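Local coordinates for scyllo-inosose 3-dehydrogenase (Thermotoga maritima, PDB 3IP1), which catalyses the zinc- and NAD(+)-dependent oxidation of scyllo-inosose to 3-dehydro-scyllo-inosose, a step that probably serves myo-inositol breakdown, at residues 4-9 and 375-380; 70-75 and 382-387; 28-31 and 36-39; 149-152 and 156-159. One frame throughout, in Å; residues are numbered along the deposited sequence. Where two conformers were deposited one is given.

Interaction 1. Residues 4-9 and 375-380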
loop_
_atom_site.group_PDB
_atom_site.type_symbol
_atom_site.label_atom_id
_atom_site.label_comp_id
_atom_site.label_asym_id
_atom_site.label_seq_id
_atom_site.Cartn_x
_atom_site.Cartn_y
_atom_site.Cartn_z
ATOM N N ARG A 4 -13.145 5.666 46.470
ATOM C CA ARG A 4 -13.596 4.295 46.278
ATOM C C ARG A 4 -13.451 3.897 44.811
ATOM O O ARG A 4 -13.465 4.752 43.918
ATOM C CB ARG A 4 -15.049 4.130 46.752
ATOM C CG ARG A 4 -15.240 4.285 48.284
ATOM C CD ARG A 4 -16.669 3.995 48.755
ATOM N NE ARG A 4 -17.696 4.401 47.788
ATOM C CZ ARG A 4 -18.034 5.664 47.494
ATOM N NH1 ARG A 4 -17.424 6.689 48.081
ATOM N NH2 ARG A 4 -18.983 5.904 46.593
ATOM N N ALA A 5 -13.305 2.593 44.584
ATOM C CA ALA A 5 -13.096 2.015 43.256
ATOM C C ALA A 5 -13.555 0.564 43.254
ATOM O O ALA A 5 -13.553 -0.090 44.298
ATOM C CB ALA A 5 -11.620 2.101 42.847
ATOM N N VAL A 6 -13.907 0.068 42.068
ATOM C CA VAL A 6 -14.316 -1.320 41.850
ATOM C C VAL A 6 -13.063 -2.176 41.590
ATOM O O VAL A 6 -12.405 -2.038 40.535
ATOM C CB VAL A 6 -15.298 -1.390 40.676
ATOM C CG1 VAL A 6 -15.664 -2.809 40.349
ATOM C CG2 VAL A 6 -16.562 -0.533 40.971
ATOM N N ARG A 7 -12.732 -3.050 42.550
ATOM C CA ARG A 7 -11.518 -3.865 42.473
ATOM C C ARG A 7 -11.804 -5.368 42.427
ATOM O O ARG A 7 -12.758 -5.854 43.052
ATOM C CB ARG A 7 -10.555 -3.538 43.617
ATOM C CG ARG A 7 -10.222 -2.046 43.742
ATOM C CD ARG A 7 -8.909 -1.829 44.500
ATOM N NE ARG A 7 -7.755 -1.841 43.609
ATOM C CZ ARG A 7 -6.556 -2.310 43.934
ATOM N NH1 ARG A 7 -5.573 -2.266 43.053
ATOM N NH2 ARG A 7 -6.340 -2.835 45.128
ATOM N N LEU A 8 -10.982 -6.089 41.670
ATOM C CA LEU A 8 -11.077 -7.547 41.585
ATOM C C LEU A 8 -9.950 -8.202 42.379
ATOM O O LEU A 8 -8.782 -7.923 42.157
ATOM C CB LEU A 8 -11.049 -8.035 40.122
ATOM C CG LEU A 8 -11.370 -9.517 39.812
ATOM C CD1 LEU A 8 -12.003 -9.680 38.429
ATOM C CD2 LEU A 8 -10.155 -10.456 39.941
ATOM N N HIS A 9 -10.322 -9.087 43.297
ATOM C CA HIS A 9 -9.360 -9.896 44.030
ATOM C C HIS A 9 -9.519 -11.341 43.597
ATOM O O HIS A 9 -10.625 -11.784 43.313
ATOM C CB HIS A 9 -9.604 -9.764 45.545
ATOM C CG HIS A 9 -9.314 -8.393 46.072
ATOM N ND1 HIS A 9 -8.141 -8.082 46.731
ATOM C CD2 HIS A 9 -10.023 -7.240 45.995
ATOM C CE1 HIS A 9 -8.142 -6.797 47.041
ATOM N NE2 HIS A 9 -9.271 -6.263 46.603
ATOM N N GLU A 375 -23.287 -0.138 41.688
ATOM C CA GLU A 375 -24.028 -1.194 41.014
ATOM C C GLU A 375 -23.172 -2.039 40.071
ATOM O O GLU A 375 -23.647 -3.061 39.560
ATOM C CB GLU A 375 -25.184 -0.593 40.238
ATOM C CG GLU A 375 -26.212 0.117 41.104
ATOM C CD GLU A 375 -27.259 0.814 40.253
ATOM O OE1 GLU A 375 -28.210 0.145 39.780
ATOM O OE2 GLU A 375 -27.116 2.032 40.035
ATOM N N ILE A 376 -21.925 -1.606 39.836
ATOM C CA ILE A 376 -21.024 -2.269 38.875
ATOM C C ILE A 376 -20.756 -3.738 39.207
ATOM O O ILE A 376 -20.898 -4.591 38.328
ATOM C CB ILE A 376 -19.679 -1.499 38.664
ATOM C CG1 ILE A 376 -19.901 -0.200 37.878
ATOM C CG2 ILE A 376 -18.629 -2.374 37.966
ATOM C CD1 ILE A 376 -20.557 -0.365 36.483
ATOM N N PRO A 377 -20.353 -4.046 40.461
ATOM C CA PRO A 377 -20.098 -5.475 40.710
ATOM C C PRO A 377 -21.326 -6.340 40.382
ATOM O O PRO A 377 -21.195 -7.401 39.777
ATOM C CB PRO A 377 -19.749 -5.512 42.209
ATOM C CG PRO A 377 -19.168 -4.150 42.481
ATOM C CD PRO A 377 -19.962 -3.208 41.615
ATOM N N GLU A 378 -22.510 -5.852 40.736
ATOM C CA GLU A 378 -23.761 -6.561 40.468
ATOM C C GLU A 378 -23.950 -6.813 38.966
ATOM O O GLU A 378 -24.342 -7.911 38.551
ATOM C CB GLU A 378 -24.948 -5.765 41.041
ATOM C CG GLU A 378 -26.326 -6.351 40.729
ATOM C CD GLU A 378 -27.481 -5.338 40.878
ATOM O OE1 GLU A 378 -27.416 -4.423 41.731
ATOM O OE2 GLU A 378 -28.469 -5.464 40.125
ATOM N N TYR A 379 -23.672 -5.793 38.154
ATOM C CA TYR A 379 -23.885 -5.904 36.711
ATOM C C TYR A 379 -22.855 -6.772 35.990
ATOM O O TYR A 379 -23.171 -7.437 35.015
ATOM C CB TYR A 379 -24.032 -4.517 36.070
ATOM C CG TYR A 379 -25.434 -3.998 36.245
ATOM C CD1 TYR A 379 -26.443 -4.359 35.343
ATOM C CD2 TYR A 379 -25.774 -3.209 37.339
ATOM C CE1 TYR A 379 -27.757 -3.924 35.519
ATOM C CE2 TYR A 379 -27.098 -2.761 37.527
ATOM C CZ TYR A 379 -28.076 -3.132 36.618
ATOM O OH TYR A 379 -29.372 -2.696 36.779
ATOM N N ILE A 380 -21.622 -6.744 36.471
ATOM C CA ILE A 380 -20.576 -7.629 35.976
ATOM C C ILE A 380 -21.013 -9.092 36.150
ATOM O O ILE A 380 -20.771 -9.927 35.278
ATOM C CB ILE A 380 -19.232 -7.340 36.711
ATOM C CG1 ILE A 380 -18.628 -6.034 36.199
ATOM C CG2 ILE A 380 -18.232 -8.492 36.570
ATOM C CD1 ILE A 380 -17.284 -5.666 36.855
#

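Interaction 2. Residues 70-75 and 382-387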
loop_
_atom_site.group_PDB
_atom_site.type_symbol
_atom_site.label_atom_id
_atom_site.label_comp_id
_atom_site.label_asym_id
_atom_site.label_seq_id
_atom_site.Cartn_x
_atom_site.Cartn_y
_atom_site.Cartn_z
ATOM N N SER A 70 -14.519 -8.613 28.547
ATOM C CA SER A 70 -13.327 -9.051 29.286
ATOM C C SER A 70 -13.488 -8.841 30.793
ATOM O O SER A 70 -12.978 -9.623 31.590
ATOM C CB SER A 70 -12.069 -8.319 28.795
ATOM O OG SER A 70 -11.633 -8.809 27.539
ATOM N N ASP A 71 -14.181 -7.770 31.187
ATOM C CA ASP A 71 -14.471 -7.553 32.628
ATOM C C ASP A 71 -15.348 -8.662 33.180
ATOM O O ASP A 71 -15.045 -9.239 34.241
ATOM C CB ASP A 71 -15.133 -6.195 32.869
ATOM C CG ASP A 71 -14.205 -5.042 32.549
ATOM O OD1 ASP A 71 -13.046 -5.059 33.048
ATOM O OD2 ASP A 71 -14.633 -4.131 31.812
ATOM N N VAL A 72 -16.412 -8.980 32.434
ATOM C CA VAL A 72 -17.298 -10.100 32.747
ATOM C C VAL A 72 -16.495 -11.394 32.894
ATOM O O VAL A 72 -16.653 -12.136 33.874
ATOM C CB VAL A 72 -18.405 -10.233 31.666
ATOM C CG1 VAL A 72 -19.321 -11.433 31.925
ATOM C CG2 VAL A 72 -19.202 -8.935 31.594
ATOM N N HIS A 73 -15.584 -11.622 31.954
ATOM C CA HIS A 73 -14.821 -12.867 31.912
ATOM C C HIS A 73 -13.720 -12.980 32.963
ATOM O O HIS A 73 -13.357 -14.101 33.362
ATOM C CB HIS A 73 -14.296 -13.135 30.496
ATOM C CG HIS A 73 -15.391 -13.419 29.513
ATOM N ND1 HIS A 73 -15.218 -13.336 28.146
ATOM C CD2 HIS A 73 -16.683 -13.775 29.707
ATOM C CE1 HIS A 73 -16.353 -13.638 27.541
ATOM N NE2 HIS A 73 -17.259 -13.906 28.468
HETATM N N MSE A 74 -13.208 -11.836 33.423
HETATM C CA MSE A 74 -12.291 -11.835 34.560
HETATM C C MSE A 74 -12.958 -12.244 35.876
HETATM O O MSE A 74 -12.301 -12.833 36.731
HETATM C CB MSE A 74 -11.552 -10.498 34.692
HETATM C CG MSE A 74 -10.303 -10.375 33.804
HETATM SE SE MSE A 74 -9.385 -8.663 34.084
HETATM C CE MSE A 74 -10.659 -7.513 33.148
ATOM N N ALA A 75 -14.261 -11.952 36.029
ATOM C CA ALA A 75 -14.977 -12.235 37.271
ATOM C C ALA A 75 -15.862 -13.484 37.178
ATOM O O ALA A 75 -16.566 -13.816 38.133
ATOM C CB ALA A 75 -15.811 -11.050 37.659
ATOM N N ARG A 382 -24.385 -10.027 36.579
ATOM C CA ARG A 382 -25.612 -10.177 35.803
ATOM C C ARG A 382 -25.311 -10.440 34.327
ATOM O O ARG A 382 -25.986 -11.242 33.679
ATOM C CB ARG A 382 -26.428 -8.913 35.971
ATOM C CG ARG A 382 -27.898 -9.030 35.689
ATOM C CD ARG A 382 -28.577 -8.083 36.649
ATOM N NE ARG A 382 -29.663 -7.321 36.034
ATOM C CZ ARG A 382 -30.289 -6.307 36.631
ATOM N NH1 ARG A 382 -31.275 -5.672 36.000
ATOM N NH2 ARG A 382 -29.936 -5.929 37.865
ATOM N N LEU A 383 -24.264 -9.793 33.812
ATOM C CA LEU A 383 -23.888 -9.926 32.396
ATOM C C LEU A 383 -23.420 -11.328 32.019
ATOM O O LEU A 383 -23.322 -11.643 30.843
ATOM C CB LEU A 383 -22.821 -8.892 32.006
ATOM C CG LEU A 383 -23.305 -7.471 31.716
ATOM C CD1 LEU A 383 -22.121 -6.512 31.639
ATOM C CD2 LEU A 383 -24.130 -7.414 30.432
ATOM N N GLN A 384 -23.122 -12.168 33.009
ATOM C CA GLN A 384 -22.828 -13.575 32.727
ATOM C C GLN A 384 -24.017 -14.251 32.036
ATOM O O GLN A 384 -23.830 -15.146 31.231
ATOM C CB GLN A 384 -22.433 -14.347 33.996
ATOM C CG GLN A 384 -21.166 -13.838 34.694
ATOM C CD GLN A 384 -20.850 -14.572 36.003
ATOM O OE1 GLN A 384 -21.494 -15.554 36.355
ATOM N NE2 GLN A 384 -19.854 -14.089 36.722
ATOM N N THR A 385 -25.235 -13.810 32.324
ATOM C CA THR A 385 -26.420 -14.540 31.847
ATOM C C THR A 385 -27.426 -13.686 31.085
ATOM O O THR A 385 -28.186 -14.211 30.274
ATOM C CB THR A 385 -27.160 -15.268 33.012
ATOM O OG1 THR A 385 -27.371 -14.354 34.100
ATOM C CG2 THR A 385 -26.351 -16.486 33.508
ATOM N N ASP A 386 -27.444 -12.387 31.357
ATOM C CA ASP A 386 -28.413 -11.485 30.738
ATOM C C ASP A 386 -27.912 -10.947 29.391
ATOM O O ASP A 386 -27.174 -9.959 29.336
ATOM C CB ASP A 386 -28.792 -10.348 31.702
ATOM C CG ASP A 386 -29.920 -9.472 31.164
ATOM O OD1 ASP A 386 -30.360 -9.676 30.014
ATOM O OD2 ASP A 386 -30.367 -8.566 31.893
ATOM N N LYS A 387 -28.334 -11.611 28.320
ATOM C CA LYS A 387 -27.942 -11.271 26.954
ATOM C C LYS A 387 -28.690 -10.083 26.365
ATOM O O LYS A 387 -28.365 -9.653 25.264
ATOM C CB LYS A 387 -28.169 -12.454 26.020
ATOM C CG LYS A 387 -27.399 -13.713 26.343
ATOM C CD LYS A 387 -28.230 -14.896 25.853
ATOM C CE LYS A 387 -29.474 -15.081 26.735
ATOM N NZ LYS A 387 -30.684 -15.475 25.952
HETATM O O HOH W 1 -18.625 -11.835 35.716
#

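Interaction 3. Residues 28-31 and 36-39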
loop_
_atom_site.group_PDB
_atom_site.type_symbol
_atom_site.label_atom_id
_atom_site.label_comp_id
_atom_site.label_asym_id
_atom_site.label_seq_id
_atom_site.Cartn_x
_atom_site.Cartn_y
_atom_site.Cartn_z
ATOM N N LYS A 28 1.473 -12.445 41.696
ATOM C CA LYS A 28 1.104 -11.082 41.343
ATOM C C LYS A 28 0.616 -10.855 39.910
ATOM O O LYS A 28 -0.324 -10.093 39.692
ATOM C CB LYS A 28 2.276 -10.159 41.615
ATOM C CG LYS A 28 2.625 -10.044 43.086
ATOM C CD LYS A 28 3.820 -9.117 43.254
ATOM C CE LYS A 28 4.281 -9.042 44.698
ATOM N NZ LYS A 28 5.726 -8.650 44.722
ATOM N N LEU A 29 1.267 -11.496 38.943
ATOM C CA LEU A 29 1.067 -11.167 37.534
ATOM C C LEU A 29 1.283 -12.373 36.636
ATOM O O LEU A 29 2.294 -13.058 36.738
ATOM C CB LEU A 29 2.026 -10.037 37.104
ATOM C CG LEU A 29 1.977 -9.561 35.634
ATOM C CD1 LEU A 29 0.818 -8.633 35.396
ATOM C CD2 LEU A 29 3.284 -8.874 35.221
ATOM N N THR A 30 0.344 -12.599 35.725
ATOM C CA THR A 30 0.542 -13.615 34.699
ATOM C C THR A 30 0.037 -13.165 33.336
ATOM O O THR A 30 -0.915 -12.376 33.253
ATOM C CB THR A 30 -0.105 -14.988 35.077
ATOM O OG1 THR A 30 0.206 -15.949 34.063
ATOM C CG2 THR A 30 -1.604 -14.886 35.198
ATOM N N TRP A 31 0.666 -13.698 32.279
ATOM C CA TRP A 31 0.162 -13.535 30.918
ATOM C C TRP A 31 -0.946 -14.540 30.586
ATOM O O TRP A 31 -1.644 -14.375 29.584
ATOM C CB TRP A 31 1.310 -13.583 29.898
ATOM C CG TRP A 31 1.928 -12.208 29.739
ATOM C CD1 TRP A 31 2.859 -11.611 30.559
ATOM C CD2 TRP A 31 1.614 -11.253 28.724
ATOM N NE1 TRP A 31 3.147 -10.335 30.101
ATOM C CE2 TRP A 31 2.392 -10.090 28.983
ATOM C CE3 TRP A 31 0.738 -11.255 27.618
ATOM C CZ2 TRP A 31 2.333 -8.948 28.164
ATOM C CZ3 TRP A 31 0.681 -10.110 26.799
ATOM C CH2 TRP A 31 1.475 -8.979 27.083
ATOM N N VAL A 36 -4.282 -19.469 36.082
ATOM C CA VAL A 36 -3.660 -19.046 37.334
ATOM C C VAL A 36 -4.641 -18.543 38.396
ATOM O O VAL A 36 -4.651 -19.029 39.527
ATOM C CB VAL A 36 -2.610 -17.959 37.052
ATOM C CG1 VAL A 36 -2.095 -17.333 38.363
ATOM C CG2 VAL A 36 -1.451 -18.548 36.257
ATOM N N TRP A 37 -5.455 -17.559 38.025
ATOM C CA TRP A 37 -6.334 -16.893 38.967
ATOM C C TRP A 37 -7.623 -17.664 39.213
ATOM O O TRP A 37 -8.313 -18.095 38.280
ATOM C CB TRP A 37 -6.633 -15.455 38.513
ATOM C CG TRP A 37 -5.417 -14.590 38.338
ATOM C CD1 TRP A 37 -4.909 -14.142 37.154
ATOM C CD2 TRP A 37 -4.545 -14.070 39.369
ATOM N NE1 TRP A 37 -3.797 -13.372 37.376
ATOM C CE2 TRP A 37 -3.547 -13.310 38.722
ATOM C CE3 TRP A 37 -4.517 -14.171 40.773
ATOM C CZ2 TRP A 37 -2.522 -12.647 39.427
ATOM C CZ3 TRP A 37 -3.507 -13.506 41.475
ATOM C CH2 TRP A 37 -2.526 -12.748 40.797
ATOM N N ARG A 38 -7.951 -17.811 40.489
ATOM C CA ARG A 38 -9.087 -18.624 40.923
ATOM C C ARG A 38 -9.954 -17.862 41.942
ATOM O O ARG A 38 -9.432 -17.062 42.723
ATOM C CB ARG A 38 -8.525 -19.888 41.560
ATOM C CG ARG A 38 -9.428 -21.077 41.510
ATOM C CD ARG A 38 -8.648 -22.294 41.949
ATOM N NE ARG A 38 -9.427 -23.503 41.796
ATOM C CZ ARG A 38 -9.071 -24.677 42.304
ATOM N NH1 ARG A 38 -7.953 -24.786 43.017
ATOM N NH2 ARG A 38 -9.843 -25.730 42.106
ATOM N N TYR A 39 -11.258 -18.133 41.934
ATOM C CA TYR A 39 -12.241 -17.548 42.871
ATOM C C TYR A 39 -12.238 -16.019 42.868
ATOM O O TYR A 39 -12.079 -15.400 43.905
ATOM C CB TYR A 39 -12.049 -18.077 44.307
ATOM C CG TYR A 39 -11.794 -19.583 44.376
ATOM C CD1 TYR A 39 -12.780 -20.500 44.003
ATOM C CD2 TYR A 39 -10.562 -20.079 44.799
ATOM C CE1 TYR A 39 -12.541 -21.883 44.052
ATOM C CE2 TYR A 39 -10.322 -21.451 44.868
ATOM C CZ TYR A 39 -11.316 -22.339 44.483
ATOM O OH TYR A 39 -11.067 -23.675 44.546
#

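Interaction 4. Residues 149-152 and 156-159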
loop_
_atom_site.group_PDB
_atom_site.type_symbol
_atom_site.label_atom_id
_atom_site.label_comp_id
_atom_site.label_asym_id
_atom_site.label_seq_id
_atom_site.Cartn_x
_atom_site.Cartn_y
_atom_site.Cartn_z
ATOM N N ASN A 149 6.834 -4.386 26.029
ATOM C CA ASN A 149 6.809 -4.114 27.459
ATOM C C ASN A 149 5.454 -3.554 27.866
ATOM O O ASN A 149 5.373 -2.568 28.579
ATOM C CB ASN A 149 7.950 -3.158 27.810
ATOM C CG ASN A 149 9.291 -3.720 27.424
ATOM O OD1 ASN A 149 9.615 -4.866 27.777
ATOM N ND2 ASN A 149 10.064 -2.959 26.644
ATOM N N LEU A 150 4.397 -4.203 27.392
ATOM C CA LEU A 150 3.031 -3.746 27.534
ATOM C C LEU A 150 2.473 -3.910 28.962
ATOM O O LEU A 150 2.702 -4.935 29.601
ATOM C CB LEU A 150 2.165 -4.542 26.549
ATOM C CG LEU A 150 0.652 -4.306 26.391
ATOM C CD1 LEU A 150 0.278 -2.979 25.660
ATOM C CD2 LEU A 150 0.042 -5.506 25.638
ATOM N N ASN A 151 1.744 -2.898 29.443
ATOM C CA ASN A 151 0.825 -3.041 30.575
ATOM C C ASN A 151 -0.578 -2.735 30.084
ATOM O O ASN A 151 -0.756 -2.221 28.971
ATOM C CB ASN A 151 1.203 -2.083 31.710
ATOM C CG ASN A 151 2.488 -2.482 32.385
ATOM O OD1 ASN A 151 2.497 -3.399 33.192
ATOM N ND2 ASN A 151 3.593 -1.818 32.035
ATOM N N GLU A 152 -1.580 -3.033 30.906
ATOM C CA GLU A 152 -2.955 -2.887 30.479
ATOM C C GLU A 152 -3.840 -2.319 31.570
ATOM O O GLU A 152 -3.970 -2.885 32.671
ATOM C CB GLU A 152 -3.515 -4.212 29.940
ATOM C CG GLU A 152 -3.171 -4.439 28.471
ATOM C CD GLU A 152 -3.745 -5.703 27.910
ATOM O OE1 GLU A 152 -4.837 -5.659 27.305
ATOM O OE2 GLU A 152 -3.103 -6.760 28.081
ATOM N N ASN A 156 -3.825 -5.084 34.762
ATOM C CA ASN A 156 -2.765 -5.105 35.758
ATOM C C ASN A 156 -2.338 -3.702 36.208
ATOM O O ASN A 156 -1.435 -3.566 37.007
ATOM C CB ASN A 156 -1.577 -5.914 35.247
ATOM C CG ASN A 156 -0.787 -5.189 34.163
ATOM O OD1 ASN A 156 -1.350 -4.706 33.173
ATOM N ND2 ASN A 156 0.524 -5.122 34.342
ATOM N N VAL A 157 -2.959 -2.660 35.669
ATOM C CA VAL A 157 -2.731 -1.284 36.161
ATOM C C VAL A 157 -4.110 -0.744 36.543
ATOM O O VAL A 157 -5.064 -0.913 35.781
ATOM C CB VAL A 157 -2.039 -0.371 35.086
ATOM C CG1 VAL A 157 -1.851 1.091 35.583
ATOM C CG2 VAL A 157 -0.688 -0.937 34.676
ATOM N N ASP A 158 -4.225 -0.117 37.714
ATOM C CA ASP A 158 -5.536 0.381 38.192
ATOM C C ASP A 158 -6.272 1.205 37.145
ATOM O O ASP A 158 -5.712 2.166 36.580
ATOM C CB ASP A 158 -5.396 1.175 39.506
ATOM C CG ASP A 158 -5.057 0.281 40.703
ATOM O OD1 ASP A 158 -5.426 -0.923 40.691
ATOM O OD2 ASP A 158 -4.398 0.778 41.649
ATOM N N GLY A 159 -7.531 0.827 36.924
ATOM C CA GLY A 159 -8.364 1.347 35.864
ATOM C C GLY A 159 -9.428 2.331 36.312
ATOM O O GLY A 159 -9.283 2.997 37.348
#

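Interaction 1. Residues 4-9 and 375-380
In the N-terminal antiparallel sheet of this zinc-containing alcohol dehydrogenase, strand 3-12 is the strand that pairs with 37-38, 40-47 and 93-94, and here its V6 packs against I376 and P377 of helix 376-382. The contact joins sheet to helix over 366 residues of sequence and involves no hydrogen bond. V6 is the strand residue that does the work: its CB is directed at the helix, and the alpha carbons of V6 and P377 stand 7.2 Å apart. Both methyls of the valine reach I376, and CG1 reaches P377 as well. With CG1 anti to the backbone N (chi1 176°), this methyl meets I376 CG2 at 3.8 Å, and it also faces the proline ring, where V6 CG1 and P377 CG are 4.3 Å apart, a looser contact. I376 offers its short branch to the strand and crosses the valine at about a right angle; its longer CG1 branch turns away, and the residue also packs on V371 of strand 369-371. V6 is covered further by V42 and F161, so its methyls sit in an apolar layer between sheet and helix. R4 forms a salt bridge with E374, two residues before I376, while R7, on the opposite face of the strand, pairs with D158. The patch is not itself part of the metal site, for the side chain of I376 is about 13 Å from the bound cadmium ion. The second methyl of the valine closes the contact from the other branch, V6 CG2 lying 4.0 Å from I376 CB.

Interaction 2. Residues 70-75 and 382-387
V72 and Q384 mark the closest approach of two backbones, their alpha carbons 6.5 Å apart, where helix 69-75 faces the irregular chain that leaves helix 376-382. Within that chain R382 O accepts from both T385 N and D386 N. V72 is directed toward it and spreads its two methyls over neighbouring residues: V72 CG2 touches L383 CB at 3.6 Å, while V72 CG1, anti to its own N (chi1 178°), lies 4.0 Å from Q384 N. The side chains of V72 and L383 cross nearly at right angles. The extended glutamine reaches back to the helix, and a water completes the link, donating to V72 O at 2.7 Å and accepting from Q384 NE2 at 2.8 Å. V72 O therefore serves this water as well as A75 N. Glycine in place of V72 would probably open a gap beside L383 CB and the backbone of Q384, leaving helix and loop joined mainly through the water and A75. The contact joins the GroES-like helix 69-75, with S70 and H73 of a charge relay assigned by similarity, to the loop beside R250, a probable NAD(+) ligand bonded to K387 O, in this zinc-containing alcohol dehydrogenase.

Interaction 3. Residues 28-31 and 36-39
The indole of W37, on the short strand 37-38, which pairs with strand 3-12 of the N-terminal antiparallel sheet, is approached by the loop residues K28 to T30, which come just before it in the chain. K28 and L29, both opposite I25, fit a classic beta bulge. The carbonyl of K28 lies beside the six-membered ring: K28 O approaches W37 CZ2 at 3.4 Å, at the ring edge and near its plane, so the oxygen faces the C-H border of the indole and not its pi cloud. Farther along the indole, T30 CG2 comes within 3.4 Å of W37 NE1 by an oblique approach, the two side chains sliding past each other in opposite directions. T30 and V36 instead meet tip to tip, with T30 CG2 3.7 Å from V36 CB and V36 CG2 3.8 Å from T30 OG1. The threonine is turned with OG1 anti to its backbone N (chi1 -176°), which lays CG2 against both V36 and the indole while the hydroxyl bonds to L32 N. No hydrogen bond joins the two segments, yet the buried indole N-H is satisfied, since W37 NE1 donates to T89 O, and T30 pairs with T89 through its backbone. W37 is thus held by one hydrogen bond to T89 of the same chain and by contacts from the loop. Its ring also meets W12 edge-to-face and F91 with planes about 60° apart, an aromatic cluster of W37, W12 and F91, with the loop packed against W37 and W12 where it covers the N-terminal sheet.

Interaction 4. Residues 149-152 and 156-159
E152, N156 and N151 carry the turn that follows strand 151-152, partner of 130-131 in a two-stranded antiparallel sheet beside the four-cysteine metal site. At its heart is an alpha-turn, in which N156 N donates to E152 O at 3.0 Å; the same oxygen accepts V157 N at 3.2 Å, from above the carbonyl plane. N156 folds its amide back over the turn, CG lying between the backbone N and the carbonyl carbon (chi1 73°), and uses both ends. E152 N donates to N156 OD1 at 2.8 Å, in the plane of that carbonyl, so E152 is held through its N-H as well as its C=O. The other end, N156 ND2, donates a hydrogen bond to a lone pair of N151 OD1 at 2.9 Å, and the two amides lie nearly coplanar, 19° apart. Replacing N156 by an alanine would probably leave E152 N and N151 OD1 without these mates and free the N151 amide to turn. L29 packs on N156 from the loop before strand 37-38, while the E152 side chain lies about 7 Å from that of E195, a ligand of the other metal site. Beside these bonds V157 packs on N151, with V157 CG2 3.7 Å from N151 CB.

Overall arrangement
Interactions 1 and 3 are buried, interaction 2 is partly buried and interaction 4 lies at the surface. Their chemistry follows: methyl packing in interaction 1, methyls plus a water bridge in 2, an indole met at its edge by a carbonyl and obliquely by a threonine methyl in 3, and a network of hydrogen bonds in 4. Interactions 1 and 2 draw on successive parts of one helix-and-loop element and touch, I380 CG2 meeting A75 CB at 3.7 Å. Interactions 1 and 3 share a sheet, strands 3-12 and 37-38 being neighbours. Interaction 4 touches 1 through a salt bridge, and 3 through apolar packing, W31 CH2 lying 4.0 Å from L150 CD2. Interactions 2 and 4 stay apart, their centres 21 Å distant.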